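Local structure of isomaltodextranase (Arthrobacter globiformis, 5AWO) at residues A[68-73]-A[357-362]; A[39-44]-A[343-348]; A[62-67]-A[115-120]; A[365-370]-A[460-465]. The protein hydrolyses alpha-1,6-glucosidic linkages in polysaccharides such as dextran, releasing successive isomaltose units from the non-reducing ends. All coordinates share one frame; numbering follows the deposited sequence. Where two conformers were deposited one is given.

Contacts 1, 2 and 3 cluster in one part of the TIM barrel, whereas contact 4 leads from its last helix to the C-terminal beta sandwich. Contact 2 is buried in the core: two barrel strands joined by backbone hydrogen bonds, almost every touching residue buried. Contacts 1 and 3 lie outside it and are partly buried; contact 3 uses helix 56-68, contact 1 the turn that follows it. Contact 1 rests on aromatic rings and a threonine, without hydrogen bonds across. Contacts 3 and 4 each pair apolar packing with a charged edge and a bound water, but the salt bridge is weak in 3 and short in 4. R39 of contact 2 bonds F73 O of contact 1 and N368 OD1 of contact 4.

Contact 1. Residues A[68-73]-A[357-362]; sequences GNFADF and WVYTNK
F73 and T360 meet where two loops of the (beta/alpha)8 TIM barrel touch: residues 68-73 leave helix 56-68 for strand 77-79, and residues 357-362 lead into helix 362-370. The threonine lies on a face of the phenyl ring. Its CB sits over the ring centre, 3.7 Å from the F73 centroid and only 7° off the normal, a clear CH-pi contact. The methyl CG2 covers the same face and comes to 3.6 Å from F73 CD2. With chi1 of T360 at 62°, OG1 stands between the backbone N and the carbonyl carbon; this torsion, with OG1 bonded to A356 O, directs CG2 to the phenylalanines, and T360 CG2 also lies 3.9 Å from F70 CD1.

K362 reaches F73 differently. Its chain bends at the last torsion (chi4 88°) and brings NZ to the ring edge, in the ring plane and 3.7 Å from F73 CE1; this is not the over-the-face approach of a cation-pi pair. Replacing F73 with an alanine would probably deprive T360 CB and CG2 of the flat surface they rest on and let the end of K362 swing.

No hydrogen bond crosses between the segments, so packing alone joins them here. The polar groups turn to third parties: F73 O accepts from R39 NH1, and Y359 OH bonds D347 OD1. F70, whose ring also meets that of W65, extends the apolar patch by placing CE1 4.1 Å from Y359 CB.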
# COMPACT_ATOMS: atom_id res chain seq x y z
N GLY A 68 7.05 -25.92 -3.68
CA GLY A 68 6.20 -26.98 -4.23
C GLY A 68 4.70 -26.72 -4.23
O GLY A 68 3.95 -27.43 -4.89
N ASN A 69 4.26 -25.71 -3.51
CA ASN A 69 2.85 -25.43 -3.46
C ASN A 69 2.69 -23.96 -3.89
O ASN A 69 2.41 -23.65 -5.06
CB ASN A 69 2.31 -25.78 -2.06
CG ASN A 69 2.57 -27.27 -1.64
OD1 ASN A 69 1.65 -28.10 -1.66
ND2 ASN A 69 3.81 -27.60 -1.25
N PHE A 70 3.05 -23.03 -3.04
CA PHE A 70 2.60 -21.65 -3.23
C PHE A 70 3.34 -20.77 -4.21
O PHE A 70 2.78 -19.80 -4.71
CB PHE A 70 2.54 -20.96 -1.87
CG PHE A 70 1.61 -21.64 -0.93
CD1 PHE A 70 0.27 -21.32 -0.94
CD2 PHE A 70 2.04 -22.68 -0.13
CE1 PHE A 70 -0.62 -21.96 -0.11
CE2 PHE A 70 1.15 -23.35 0.69
CZ PHE A 70 -0.19 -22.96 0.72
N ALA A 71 4.60 -21.08 -4.50
CA ALA A 71 5.34 -20.28 -5.48
C ALA A 71 4.67 -20.29 -6.83
O ALA A 71 4.67 -19.28 -7.52
CB ALA A 71 6.79 -20.78 -5.59
N ASP A 72 4.02 -21.40 -7.17
CA ASP A 72 3.32 -21.48 -8.46
C ASP A 72 2.07 -20.59 -8.52
O ASP A 72 1.59 -20.27 -9.61
CB ASP A 72 2.95 -22.92 -8.81
CG ASP A 72 4.18 -23.78 -9.04
OD1 ASP A 72 5.09 -23.30 -9.75
OD2 ASP A 72 4.24 -24.89 -8.47
N PHE A 73 1.57 -20.15 -7.35
CA PHE A 73 0.48 -19.20 -7.25
C PHE A 73 0.97 -17.78 -6.99
O PHE A 73 0.20 -16.91 -6.66
CB PHE A 73 -0.47 -19.64 -6.15
CG PHE A 73 -1.21 -20.89 -6.49
CD1 PHE A 73 -2.36 -20.83 -7.23
CD2 PHE A 73 -0.72 -22.13 -6.10
CE1 PHE A 73 -3.02 -21.99 -7.60
CE2 PHE A 73 -1.39 -23.29 -6.45
CZ PHE A 73 -2.54 -23.21 -7.19
N TRP A 357 -5.96 -23.84 0.31
CA TRP A 357 -6.99 -23.31 -0.58
C TRP A 357 -7.33 -21.81 -0.37
O TRP A 357 -7.72 -21.12 -1.30
CB TRP A 357 -8.27 -24.16 -0.45
CG TRP A 357 -8.85 -24.09 0.94
CD1 TRP A 357 -8.58 -24.92 2.00
CD2 TRP A 357 -9.77 -23.11 1.42
NE1 TRP A 357 -9.25 -24.51 3.10
CE2 TRP A 357 -9.99 -23.39 2.79
CE3 TRP A 357 -10.40 -22.01 0.85
CZ2 TRP A 357 -10.85 -22.63 3.57
CZ3 TRP A 357 -11.24 -21.24 1.63
CH2 TRP A 357 -11.46 -21.56 2.99
N VAL A 358 -7.19 -21.31 0.86
CA VAL A 358 -7.52 -19.91 1.21
C VAL A 358 -6.75 -18.95 0.30
O VAL A 358 -7.25 -17.89 -0.14
CB VAL A 358 -7.12 -19.61 2.71
CG1 VAL A 358 -7.27 -18.12 3.08
CG2 VAL A 358 -7.94 -20.49 3.67
N TYR A 359 -5.52 -19.35 0.01
CA TYR A 359 -4.54 -18.48 -0.62
C TYR A 359 -4.45 -18.69 -2.13
O TYR A 359 -3.82 -17.89 -2.83
CB TYR A 359 -3.19 -18.78 0.00
CG TYR A 359 -3.14 -18.49 1.48
CD1 TYR A 359 -3.53 -17.24 1.99
CD2 TYR A 359 -2.71 -19.45 2.39
CE1 TYR A 359 -3.46 -16.95 3.33
CE2 TYR A 359 -2.64 -19.16 3.74
CZ TYR A 359 -3.02 -17.92 4.22
OH TYR A 359 -2.93 -17.63 5.56
N THR A 360 -5.08 -19.75 -2.64
CA THR A 360 -4.83 -20.21 -4.01
C THR A 360 -6.08 -20.23 -4.90
O THR A 360 -6.12 -20.96 -5.90
CB THR A 360 -4.14 -21.58 -4.00
OG1 THR A 360 -5.00 -22.54 -3.36
CG2 THR A 360 -2.80 -21.50 -3.27
N ASN A 361 -7.09 -19.43 -4.58
CA ASN A 361 -8.22 -19.25 -5.49
C ASN A 361 -7.77 -18.33 -6.63
O ASN A 361 -7.50 -17.15 -6.43
CB ASN A 361 -9.41 -18.66 -4.72
CG ASN A 361 -10.61 -18.36 -5.59
OD1 ASN A 361 -10.51 -18.03 -6.76
ND2 ASN A 361 -11.77 -18.42 -4.99
N LYS A 362 -7.65 -18.91 -7.82
CA LYS A 362 -7.09 -18.19 -8.96
C LYS A 362 -7.88 -16.94 -9.30
O LYS A 362 -7.29 -15.93 -9.72
CB LYS A 362 -6.94 -19.12 -10.17
CG LYS A 362 -5.84 -20.17 -10.00
CD LYS A 362 -6.05 -21.38 -10.93
CE LYS A 362 -5.17 -22.58 -10.56
NZ LYS A 362 -5.71 -23.55 -9.55

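Contact 2. Residues A[39-44]-A[343-348]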
# COMPACT_ATOMS: atom_id res chain seq x y z
N ARG A 39 2.82 -10.73 -3.16
CA ARG A 39 2.52 -12.01 -2.56
C ARG A 39 3.78 -12.53 -1.95
O ARG A 39 4.81 -12.65 -2.63
CB ARG A 39 2.03 -12.99 -3.63
CG ARG A 39 0.77 -12.54 -4.31
CD ARG A 39 0.28 -13.50 -5.38
NE ARG A 39 -0.67 -12.83 -6.25
CZ ARG A 39 -1.21 -13.33 -7.37
NH1 ARG A 39 -0.96 -14.57 -7.78
NH2 ARG A 39 -2.00 -12.55 -8.09
N TYR A 40 3.74 -12.92 -0.69
CA TYR A 40 4.90 -13.45 -0.02
C TYR A 40 4.58 -14.33 1.16
O TYR A 40 3.39 -14.43 1.56
CB TYR A 40 5.91 -12.35 0.35
CG TYR A 40 5.57 -11.36 1.47
CD1 TYR A 40 4.73 -10.27 1.23
CD2 TYR A 40 6.12 -11.48 2.73
CE1 TYR A 40 4.51 -9.32 2.23
CE2 TYR A 40 5.89 -10.54 3.71
CZ TYR A 40 5.09 -9.46 3.46
OH TYR A 40 4.89 -8.51 4.45
N TRP A 41 5.60 -14.99 1.70
CA TRP A 41 5.54 -15.71 2.95
C TRP A 41 6.50 -15.11 3.92
O TRP A 41 7.57 -14.60 3.53
CB TRP A 41 5.93 -17.17 2.75
CG TRP A 41 5.97 -18.01 3.97
CD1 TRP A 41 4.91 -18.63 4.58
CD2 TRP A 41 7.11 -18.32 4.76
NE1 TRP A 41 5.32 -19.29 5.70
CE2 TRP A 41 6.68 -19.14 5.83
CE3 TRP A 41 8.48 -17.99 4.66
CZ2 TRP A 41 7.56 -19.62 6.80
CZ3 TRP A 41 9.35 -18.50 5.62
CH2 TRP A 41 8.88 -19.31 6.66
N ASN A 42 6.12 -15.11 5.19
CA ASN A 42 6.95 -14.56 6.25
C ASN A 42 7.08 -15.53 7.41
O ASN A 42 6.14 -16.26 7.71
CB ASN A 42 6.36 -13.21 6.71
CG ASN A 42 7.24 -12.48 7.72
OD1 ASN A 42 7.29 -12.82 8.89
ND2 ASN A 42 7.91 -11.40 7.27
N ILE A 43 8.24 -15.52 8.07
CA ILE A 43 8.56 -16.42 9.16
C ILE A 43 7.79 -16.16 10.46
O ILE A 43 7.97 -16.86 11.42
CB ILE A 43 10.09 -16.38 9.51
CG1 ILE A 43 10.48 -15.03 10.15
CG2 ILE A 43 10.94 -16.70 8.30
CD1 ILE A 43 11.83 -15.02 10.84
N TYR A 44 6.91 -15.15 10.48
CA TYR A 44 6.24 -14.76 11.74
C TYR A 44 5.42 -15.89 12.36
O TYR A 44 5.33 -15.96 13.57
CB TYR A 44 5.33 -13.58 11.44
CG TYR A 44 4.67 -12.90 12.60
CD1 TYR A 44 5.31 -11.86 13.28
CD2 TYR A 44 3.35 -13.24 13.01
CE1 TYR A 44 4.69 -11.20 14.33
CE2 TYR A 44 2.73 -12.57 14.04
CZ TYR A 44 3.38 -11.55 14.68
OH TYR A 44 2.74 -10.87 15.69
N LEU A 343 -0.25 -9.80 0.13
CA LEU A 343 -0.86 -11.07 0.50
C LEU A 343 0.26 -11.87 1.12
O LEU A 343 1.04 -12.50 0.41
CB LEU A 343 -1.49 -11.76 -0.72
CG LEU A 343 -2.49 -10.89 -1.49
CD1 LEU A 343 -2.99 -11.61 -2.73
CD2 LEU A 343 -3.65 -10.42 -0.62
N ALA A 344 0.38 -11.79 2.45
CA ALA A 344 1.50 -12.30 3.20
C ALA A 344 1.06 -13.49 4.05
O ALA A 344 0.41 -13.32 5.10
CB ALA A 344 2.07 -11.19 4.07
N ILE A 345 1.41 -14.67 3.59
CA ILE A 345 1.12 -15.90 4.33
C ILE A 345 2.11 -16.05 5.47
O ILE A 345 3.32 -15.92 5.24
CB ILE A 345 1.27 -17.14 3.43
CG1 ILE A 345 0.32 -17.08 2.23
CG2 ILE A 345 0.98 -18.43 4.20
CD1 ILE A 345 0.63 -18.11 1.16
N ALA A 346 1.62 -16.29 6.69
CA ALA A 346 2.47 -16.62 7.83
C ALA A 346 2.27 -18.03 8.36
O ALA A 346 3.03 -18.46 9.21
CB ALA A 346 2.34 -15.61 8.95
N ASP A 347 1.26 -18.77 7.88
CA ASP A 347 1.21 -20.19 8.24
C ASP A 347 2.52 -20.85 7.84
O ASP A 347 3.00 -20.67 6.72
CB ASP A 347 0.08 -20.89 7.48
CG ASP A 347 -1.27 -20.29 7.80
OD1 ASP A 347 -1.61 -19.22 7.23
OD2 ASP A 347 -1.97 -20.90 8.64
N THR A 348 3.07 -21.64 8.76
CA THR A 348 4.20 -22.50 8.44
C THR A 348 3.70 -23.81 7.83
O THR A 348 2.49 -24.09 7.81
CB THR A 348 4.98 -22.89 9.70
OG1 THR A 348 4.12 -23.70 10.51
CG2 THR A 348 5.43 -21.69 10.52
O HOH W 1 5.80 -18.43 9.41
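Y40 N donates to L343 O at 2.9 Å, the first rung of a ladder that pairs residues 39-42 with 343-345. I345 N returns a bond to Y40 O, and N42 N takes I345 O. Between the rungs, CA-H groups lean on the same carbonyls, W41 CA coming to 3.2 Å from I345 O.

Side chains pack closely on both faces of the sheet. On one, A344 CB lies over the Y40 ring, offset toward its rim, 3.5 Å from Y40 CZ; Y40 OH meets Y197 OH of another barrel strand. On the other, W41 has CG anti to its backbone N (chi1 177°), which brings the indole edge against I345, whose CG2 lies in the ring plane with W41 CD1 4.0 Å from I345 CG2, and carries the ring on past the strand end. There W41 NE1 donates to D347 O at 2.9 Å and 150°; the oxygen lies in the indole plane, while the nitrogen stands above the carbonyl plane. L66 and N62 of helix 56-68 lie against this indole.

These are the first and last strands of the TIM barrel, parallel with their axes 28° apart, and their pairing closes the cylinder.

Beyond the third rung the fit slackens. A water donates to both N42 O and A346 O, at 2.8 Å to each. Y44 CB and A346 CB only graze at 4.4 Å. N42 OD1 accepts from Y44 N, a capping bond, as the chain turns into the next helix, and the Y44 side chain lies about 8 Å from that of D201, the probable nucleophile.

Contact 3. Residues A[62-67]-A[115-120]; sequences NIDWLA and AARKMK
Two neighbouring helices in the outer layer of the TIM barrel meet here: residues 62-67 of helix 56-68 lie against the Schellman motif that ends helix 107-116. K118, at positive phi, is the C-prime residue; K118 N returns to A115 O and M119 N to L114 O. R117 and M119, either side of K118 in sequence, both point toward residues 62-67.

M119 supplies the apolar half. Its sulfur SD rests 3.9 Å from A67 CA, and the bend at its last torsion (chi3 71°) turns the methyl CE onto L66, 3.8 Å from L66 CB; the two side chains cross at about a right angle. On the helix 107-116 side, L114 also touches M119 and I63. A67, with its small methyl, lets the turn come close: its CB is 3.8 Å from R117 CB.

From there the R117 chain runs extended from CG to NE toward the more polar side, passing I63 CG2. R117 NE makes a weak salt bridge to D64 OD1 at 3.3 Å, the carboxylate and guanidinium planes 26° apart. A water bridges the same pair, accepting from R117 NE at 2.8 Å and donating weakly to D64 OD1. Both have further partners: Y113 OH, from helix 107-116, bonds D64 OD1, Y113 O accepts from R117 NH1, and the Y113 ring forms a cation-pi pair with the arginine, while K60 NZ, from D64's own helix, bridges D64 OD2. A second water ties the backbones, donating to A67 O and R117 O at 2.8 Å each.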
# COMPACT_ATOMS: atom_id res chain seq x y z
N ASN A 62 10.39 -24.72 5.25
CA ASN A 62 9.33 -23.83 4.75
C ASN A 62 9.52 -23.39 3.32
O ASN A 62 8.58 -23.41 2.52
CB ASN A 62 9.18 -22.60 5.65
CG ASN A 62 8.43 -22.90 6.94
OD1 ASN A 62 9.00 -22.97 8.04
ND2 ASN A 62 7.15 -23.14 6.80
N ILE A 63 10.76 -23.02 2.94
CA ILE A 63 11.03 -22.65 1.58
C ILE A 63 10.70 -23.80 0.60
O ILE A 63 10.11 -23.58 -0.45
CB ILE A 63 12.49 -22.20 1.36
CG1 ILE A 63 12.71 -20.84 2.04
CG2 ILE A 63 12.85 -22.15 -0.12
CD1 ILE A 63 14.16 -20.43 2.10
N ASP A 64 11.13 -25.01 0.96
CA ASP A 64 10.90 -26.17 0.08
C ASP A 64 9.39 -26.44 -0.07
O ASP A 64 8.92 -26.74 -1.16
CB ASP A 64 11.63 -27.40 0.61
CG ASP A 64 13.15 -27.28 0.51
OD1 ASP A 64 13.62 -26.43 -0.27
OD2 ASP A 64 13.84 -28.06 1.21
N TRP A 65 8.66 -26.25 1.02
CA TRP A 65 7.20 -26.37 1.00
C TRP A 65 6.59 -25.28 0.12
O TRP A 65 5.74 -25.57 -0.71
CB TRP A 65 6.65 -26.32 2.43
CG TRP A 65 5.19 -26.00 2.58
CD1 TRP A 65 4.12 -26.76 2.20
CD2 TRP A 65 4.65 -24.82 3.17
NE1 TRP A 65 2.95 -26.13 2.54
CE2 TRP A 65 3.25 -24.94 3.16
CE3 TRP A 65 5.22 -23.68 3.76
CZ2 TRP A 65 2.42 -23.96 3.66
CZ3 TRP A 65 4.39 -22.71 4.27
CH2 TRP A 65 3.00 -22.85 4.22
N LEU A 66 7.05 -24.04 0.24
CA LEU A 66 6.54 -22.98 -0.60
C LEU A 66 6.84 -23.26 -2.06
O LEU A 66 6.01 -23.05 -2.93
CB LEU A 66 7.15 -21.62 -0.24
CG LEU A 66 6.75 -21.10 1.14
CD1 LEU A 66 7.70 -19.98 1.51
CD2 LEU A 66 5.31 -20.64 1.16
N ALA A 67 8.06 -23.72 -2.35
CA ALA A 67 8.44 -23.91 -3.73
C ALA A 67 7.54 -24.94 -4.44
O ALA A 67 7.32 -24.83 -5.63
CB ALA A 67 9.89 -24.33 -3.83
N ALA A 115 16.43 -18.63 -5.71
CA ALA A 115 16.46 -18.48 -7.17
C ALA A 115 16.33 -19.83 -7.89
O ALA A 115 15.59 -19.93 -8.89
CB ALA A 115 17.75 -17.80 -7.59
N ALA A 116 16.96 -20.87 -7.35
CA ALA A 116 16.89 -22.21 -7.99
C ALA A 116 15.46 -22.75 -7.96
O ALA A 116 15.09 -23.65 -8.74
CB ALA A 116 17.85 -23.19 -7.32
N ARG A 117 14.67 -22.21 -7.03
CA ARG A 117 13.28 -22.61 -6.86
C ARG A 117 12.28 -21.55 -7.38
O ARG A 117 11.11 -21.58 -7.01
CB ARG A 117 13.04 -22.94 -5.39
CG ARG A 117 13.80 -24.20 -4.98
CD ARG A 117 14.06 -24.37 -3.49
NE ARG A 117 14.81 -25.60 -3.24
CZ ARG A 117 16.11 -25.77 -3.51
NH1 ARG A 117 16.84 -24.81 -4.03
NH2 ARG A 117 16.69 -26.94 -3.24
N LYS A 118 12.75 -20.67 -8.27
CA LYS A 118 11.93 -19.61 -8.88
C LYS A 118 11.36 -18.63 -7.82
O LYS A 118 10.26 -18.10 -7.96
CB LYS A 118 10.79 -20.17 -9.73
CG LYS A 118 11.17 -21.26 -10.74
CD LYS A 118 9.91 -21.85 -11.38
CE LYS A 118 10.15 -23.22 -11.97
NZ LYS A 118 11.15 -23.20 -13.07
N MET A 119 12.16 -18.38 -6.78
CA MET A 119 11.74 -17.55 -5.65
C MET A 119 12.81 -16.50 -5.36
O MET A 119 13.94 -16.57 -5.88
CB MET A 119 11.52 -18.43 -4.44
CG MET A 119 10.33 -19.37 -4.57
SD MET A 119 10.03 -20.40 -3.16
CE MET A 119 9.44 -19.19 -1.97
N LYS A 120 12.44 -15.54 -4.51
CA LYS A 120 13.28 -14.40 -4.15
C LYS A 120 13.30 -14.24 -2.63
O LYS A 120 12.39 -14.69 -1.92
CB LYS A 120 12.76 -13.13 -4.79
CG LYS A 120 12.81 -13.15 -6.32
CD LYS A 120 12.06 -12.00 -6.96
CE LYS A 120 11.44 -12.41 -8.31
NZ LYS A 120 10.67 -11.37 -9.06
O HOH W 2 12.91 -27.63 -3.07
O HOH W 3 9.02 -23.44 -7.30

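Contact 4. Residues A[365-370]-A[460-465]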
# COMPACT_ATOMS: atom_id res chain seq x y z
N LEU A 365 -7.11 -14.31 -6.66
CA LEU A 365 -5.75 -13.85 -6.95
C LEU A 365 -5.72 -12.94 -8.18
O LEU A 365 -4.92 -11.99 -8.23
CB LEU A 365 -4.76 -14.99 -7.12
CG LEU A 365 -4.45 -15.77 -5.83
CD1 LEU A 365 -3.63 -17.01 -6.16
CD2 LEU A 365 -3.76 -14.90 -4.80
N GLN A 366 -6.55 -13.23 -9.17
CA GLN A 366 -6.51 -12.45 -10.39
C GLN A 366 -6.80 -10.99 -10.09
O GLN A 366 -6.26 -10.12 -10.76
CB GLN A 366 -7.47 -13.01 -11.43
CG GLN A 366 -7.23 -12.45 -12.82
CD GLN A 366 -5.91 -12.91 -13.40
OE1 GLN A 366 -5.61 -14.09 -13.37
NE2 GLN A 366 -5.11 -11.96 -13.90
N LEU A 367 -7.64 -10.69 -9.09
CA LEU A 367 -7.89 -9.30 -8.71
C LEU A 367 -6.59 -8.62 -8.26
O LEU A 367 -6.27 -7.49 -8.65
CB LEU A 367 -8.92 -9.21 -7.59
CG LEU A 367 -10.37 -9.55 -7.95
CD1 LEU A 367 -11.25 -9.61 -6.71
CD2 LEU A 367 -10.96 -8.57 -8.96
N ASN A 368 -5.82 -9.33 -7.46
CA ASN A 368 -4.50 -8.84 -7.05
C ASN A 368 -3.53 -8.68 -8.22
O ASN A 368 -2.89 -7.64 -8.35
CB ASN A 368 -3.91 -9.70 -5.93
CG ASN A 368 -2.42 -9.49 -5.74
OD1 ASN A 368 -1.63 -10.07 -6.46
ND2 ASN A 368 -2.02 -8.69 -4.75
N ALA A 369 -3.48 -9.67 -9.11
CA ALA A 369 -2.61 -9.58 -10.30
C ALA A 369 -2.99 -8.40 -11.17
O ALA A 369 -2.09 -7.71 -11.72
CB ALA A 369 -2.67 -10.85 -11.13
N ASP A 370 -4.30 -8.17 -11.31
CA ASP A 370 -4.78 -7.07 -12.18
C ASP A 370 -4.61 -5.69 -11.53
O ASP A 370 -4.79 -4.66 -12.19
CB ASP A 370 -6.23 -7.30 -12.64
CG ASP A 370 -6.40 -8.54 -13.54
OD1 ASP A 370 -5.38 -9.10 -14.01
OD2 ASP A 370 -7.57 -8.97 -13.72
N SER A 460 -18.22 -13.20 4.12
CA SER A 460 -18.04 -12.18 3.12
C SER A 460 -18.28 -12.77 1.73
O SER A 460 -18.43 -13.99 1.58
CB SER A 460 -16.64 -11.59 3.23
OG SER A 460 -15.65 -12.59 3.07
N ALA A 461 -18.31 -11.88 0.74
CA ALA A 461 -18.43 -12.27 -0.65
C ALA A 461 -17.60 -11.31 -1.48
O ALA A 461 -17.47 -10.14 -1.13
CB ALA A 461 -19.86 -12.23 -1.10
N ILE A 462 -17.01 -11.82 -2.56
CA ILE A 462 -16.23 -10.98 -3.45
C ILE A 462 -16.57 -11.33 -4.89
O ILE A 462 -16.76 -12.51 -5.27
CB ILE A 462 -14.71 -11.08 -3.14
CG1 ILE A 462 -13.90 -9.95 -3.76
CG2 ILE A 462 -14.14 -12.43 -3.48
CD1 ILE A 462 -12.49 -9.83 -3.24
N PHE A 463 -16.68 -10.27 -5.70
CA PHE A 463 -17.23 -10.36 -7.06
C PHE A 463 -16.30 -9.66 -8.04
O PHE A 463 -15.68 -8.63 -7.72
CB PHE A 463 -18.60 -9.68 -7.14
CG PHE A 463 -19.62 -10.20 -6.18
CD1 PHE A 463 -20.46 -11.27 -6.52
CD2 PHE A 463 -19.74 -9.63 -4.91
CE1 PHE A 463 -21.39 -11.75 -5.64
CE2 PHE A 463 -20.67 -10.12 -4.03
CZ PHE A 463 -21.50 -11.16 -4.40
N ARG A 464 -16.21 -10.22 -9.25
CA ARG A 464 -15.71 -9.45 -10.40
C ARG A 464 -16.93 -8.91 -11.10
O ARG A 464 -17.82 -9.69 -11.47
CB ARG A 464 -14.90 -10.34 -11.34
CG ARG A 464 -14.46 -9.66 -12.65
CD ARG A 464 -13.32 -8.67 -12.49
NE ARG A 464 -12.07 -9.35 -12.23
CZ ARG A 464 -10.86 -8.99 -12.67
NH1 ARG A 464 -10.68 -7.91 -13.39
NH2 ARG A 464 -9.82 -9.71 -12.34
N VAL A 465 -16.98 -7.59 -11.29
CA VAL A 465 -18.05 -6.92 -11.99
C VAL A 465 -17.50 -6.30 -13.28
O VAL A 465 -16.51 -5.57 -13.28
CB VAL A 465 -18.71 -5.84 -11.12
CG1 VAL A 465 -19.84 -5.15 -11.88
CG2 VAL A 465 -19.20 -6.45 -9.80
O HOH W 4 -8.73 -6.91 -15.32
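Residues 365-370 of helix 362-370 and strand 460-465 cross at 54° with the axes of these segments 10.2 Å apart, a gap spanned by side chains alone. The helix is the last of the TIM barrel and the strand belongs to the C-terminal beta sandwich, so the contact lies on the junction of the two domains.

L367 bridges the middle with its two methyls. L367 CD1 meets I462 CD1 tip to tip at 3.7 Å, while CD2 lies over one face of the R464 guanidinium, 3.5 Å from R464 NE. V337 and L439 also touch this leucine.

R464 is folded rather than stretched, bent at chi2 (75°) and chi3 (72°), which lays its guanidinium across the leucine and points its edge at D370. There NH2 gives D370 OD2 a 2.7 Å salt-bridge bond, nearly in the guanidinium plane and on the anti side of the steeply turned carboxylate but tilted out of its plane; NH1 adds a weak one to the same oxygen. NH1 is further bonded to S404 OG. With D370 replaced by an alanine, the R464 charge is likely to be left without its mate and the Q366 amide set free to turn.

That amide lies one helical turn back: Q366 NE2 donates to D370 OD1 at 2.9 Å, from above the carboxylate plane. A water accepts from R464 NH1 at 2.9 Å and donates weakly to D370 OD2.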